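Avirulence protein (Pseudomonas syringae, PDB 4B6X) is a type III secreted effector whose processed C-terminal domain, a helical coiled coil, is probably involved in triggering immunity in plants that recognise it. Local coordinates at residues M37-T42 with Q63-R68. Numbering follows the deposited sequence.
Sequences MVNNLT and QLRHAR
Ala67 presents its CB to helix 25-50 and is met there by two side chains one turn apart, Val38 through CG2 at 3.8 Å and Leu41 through CD1 at 4.1 Å. In the backbone register Val38 CA lies opposite Ala67 CA at 6.0 Å, and Leu41 CA opposite Leu64 CA at 5.8 Å. One turn earlier on the same helix, Leu64 also reaches across: with CG anti to the backbone N (chi1 -178°), its CD1 comes over the turn from Val38 to Thr42, against Leu41 CB and 3.5 Å from Val38 O. Val38 crosses Leu64 at about a right angle, and both its methyls lie against CG of Arg68, so the aliphatic base of that arginine closes one flank. On the other flank Leu41 CD2 lies 4.0 Å from Gln63 CB.

No hydrogen bond spans the two segments. The polar atoms facing Leu64 are instead satisfied within their own helix: Thr42 OG1 donates to Val38 O (2.7 Å), which also accepts from Thr42 N, the two donors arriving from opposite faces of the carbonyl plane. This bond fixes the threonine rotation and leaves OG1 lying against the leucine methyls.

Further out, Asn39 OD1 bonds to Gln35 NE2 along helix 25-50. That helix and helix 54-89 form an antiparallel coiled-coil hairpin, their axes here 9.3 Å apart at 158°, and the contact lies partway along it, between the connecting turn and the chain ends.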
loop_
_atom_site.group_PDB
_atom_site.type_symbol
_atom_site.label_atom_id
_atom_site.label_comp_id
_atom_site.label_asym_id
_atom_site.label_seq_id
_atom_site.Cartn_x
_atom_site.Cartn_y
_atom_site.Cartn_z
ATOM N N MET A 37 2.174 -5.573 1.986
ATOM C CA MET A 37 0.891 -6.241 1.923
ATOM C C MET A 37 0.327 -6.188 0.502
ATOM O O MET A 37 -0.194 -7.207 -0.027
ATOM C CB MET A 37 -0.130 -5.659 2.891
ATOM C CG MET A 37 0.004 -6.082 4.369
ATOM S SD MET A 37 -1.578 -5.811 5.344
ATOM C CE MET A 37 -2.434 -4.655 4.198
ATOM N N VAL A 38 0.440 -5.040 -0.141
ATOM C CA VAL A 38 -0.049 -4.898 -1.523
ATOM C C VAL A 38 0.620 -5.871 -2.459
ATOM O O VAL A 38 -0.029 -6.504 -3.308
ATOM C CB VAL A 38 0.136 -3.465 -2.056
ATOM C CG1 VAL A 38 0.161 -3.443 -3.606
ATOM C CG2 VAL A 38 -0.954 -2.526 -1.457
ATOM N N ASN A 39 1.924 -6.025 -2.295
ATOM C CA ASN A 39 2.670 -6.956 -3.096
ATOM C C ASN A 39 2.295 -8.432 -2.831
ATOM O O ASN A 39 2.217 -9.244 -3.762
ATOM C CB ASN A 39 4.171 -6.753 -2.844
ATOM C CG ASN A 39 4.704 -5.415 -3.362
ATOM O OD1 ASN A 39 3.990 -4.620 -3.972
ATOM N ND2 ASN A 39 5.967 -5.154 -3.085
ATOM N N ASN A 40 2.120 -8.812 -1.565
ATOM C CA ASN A 40 1.751 -10.189 -1.246
ATOM C C ASN A 40 0.370 -10.527 -1.808
ATOM O O ASN A 40 0.168 -11.570 -2.417
ATOM C CB ASN A 40 1.806 -10.433 0.266
ATOM C CG ASN A 40 3.242 -10.454 0.805
ATOM O OD1 ASN A 40 4.175 -10.797 0.088
ATOM N ND2 ASN A 40 3.424 -10.052 2.062
ATOM N N LEU A 41 -0.564 -9.600 -1.669
ATOM C CA LEU A 41 -1.883 -9.783 -2.195
ATOM C C LEU A 41 -1.873 -9.823 -3.707
ATOM O O LEU A 41 -2.664 -10.551 -4.288
ATOM C CB LEU A 41 -2.821 -8.680 -1.689
ATOM C CG LEU A 41 -3.184 -8.713 -0.204
ATOM C CD1 LEU A 41 -3.710 -7.328 0.291
ATOM C CD2 LEU A 41 -4.266 -9.812 0.018
ATOM N N THR A 42 -0.969 -9.094 -4.357
ATOM C CA THR A 42 -0.885 -9.150 -5.803
ATOM C C THR A 42 -0.392 -10.535 -6.266
ATOM O O THR A 42 -0.944 -11.108 -7.216
ATOM C CB THR A 42 -0.005 -8.056 -6.399
ATOM O OG1 THR A 42 -0.464 -6.776 -5.960
ATOM C CG2 THR A 42 -0.067 -8.111 -7.928
ATOM N N GLN A 63 -9.607 -7.399 -1.267
ATOM C CA GLN A 63 -8.588 -6.948 -0.307
ATOM C C GLN A 63 -7.463 -6.089 -0.885
ATOM O O GLN A 63 -7.031 -5.126 -0.251
ATOM C CB GLN A 63 -7.897 -8.137 0.324
ATOM C CG GLN A 63 -8.562 -8.589 1.541
ATOM C CD GLN A 63 -8.605 -7.585 2.689
ATOM O OE1 GLN A 63 -9.538 -6.815 2.797
ATOM N NE2 GLN A 63 -7.633 -7.670 3.601
ATOM N N LEU A 64 -6.971 -6.508 -2.044
ATOM C CA LEU A 64 -5.981 -5.762 -2.786
ATOM C C LEU A 64 -6.452 -4.341 -3.097
ATOM O O LEU A 64 -5.690 -3.393 -2.987
ATOM C CB LEU A 64 -5.612 -6.496 -4.062
ATOM C CG LEU A 64 -4.554 -5.884 -4.953
ATOM C CD1 LEU A 64 -3.287 -5.594 -4.146
ATOM C CD2 LEU A 64 -4.276 -6.851 -6.108
ATOM N N ARG A 65 -7.705 -4.165 -3.466
ATOM C CA ARG A 65 -8.164 -2.839 -3.737
ATOM C C ARG A 65 -8.251 -2.005 -2.470
ATOM O O ARG A 65 -7.982 -0.809 -2.525
ATOM C CB ARG A 65 -9.496 -2.843 -4.431
ATOM C CG ARG A 65 -9.882 -1.444 -4.865
ATOM C CD ARG A 65 -11.101 -1.445 -5.721
ATOM N NE ARG A 65 -10.841 -1.548 -7.162
ATOM C CZ ARG A 65 -11.386 -2.434 -7.995
ATOM N NH1 ARG A 65 -12.222 -3.387 -7.561
ATOM N NH2 ARG A 65 -11.090 -2.361 -9.288
ATOM N N HIS A 66 -8.672 -2.604 -1.362
ATOM C CA HIS A 66 -8.682 -1.877 -0.090
ATOM C C HIS A 66 -7.275 -1.356 0.213
ATOM O O HIS A 66 -7.085 -0.196 0.512
ATOM C CB HIS A 66 -9.091 -2.782 1.065
ATOM C CG HIS A 66 -10.520 -3.214 1.069
ATOM N ND1 HIS A 66 -11.570 -2.337 0.906
ATOM C CD2 HIS A 66 -11.078 -4.405 1.387
ATOM C CE1 HIS A 66 -12.714 -2.980 1.075
ATOM N NE2 HIS A 66 -12.446 -4.245 1.345
ATOM N N ALA A 67 -6.295 -2.238 0.088
ATOM C CA ALA A 67 -4.913 -1.939 0.421
ATOM C C ALA A 67 -4.255 -0.904 -0.514
ATOM O O ALA A 67 -3.485 -0.034 -0.055
ATOM C CB ALA A 67 -4.085 -3.265 0.494
ATOM N N ARG A 68 -4.542 -0.991 -1.813
ATOM C CA ARG A 68 -4.022 -0.040 -2.770
ATOM C C ARG A 68 -4.604 1.379 -2.529
ATOM O O ARG A 68 -3.878 2.366 -2.681
ATOM C CB ARG A 68 -4.268 -0.507 -4.200
ATOM C CG ARG A 68 -3.435 -1.725 -4.594
ATOM C CD ARG A 68 -3.734 -2.172 -6.017
ATOM N NE ARG A 68 -3.339 -1.123 -6.942
ATOM C CZ ARG A 68 -4.037 -0.685 -7.979
ATOM N NH1 ARG A 68 -5.224 -1.187 -8.285
ATOM N NH2 ARG A 68 -3.545 0.310 -8.700
#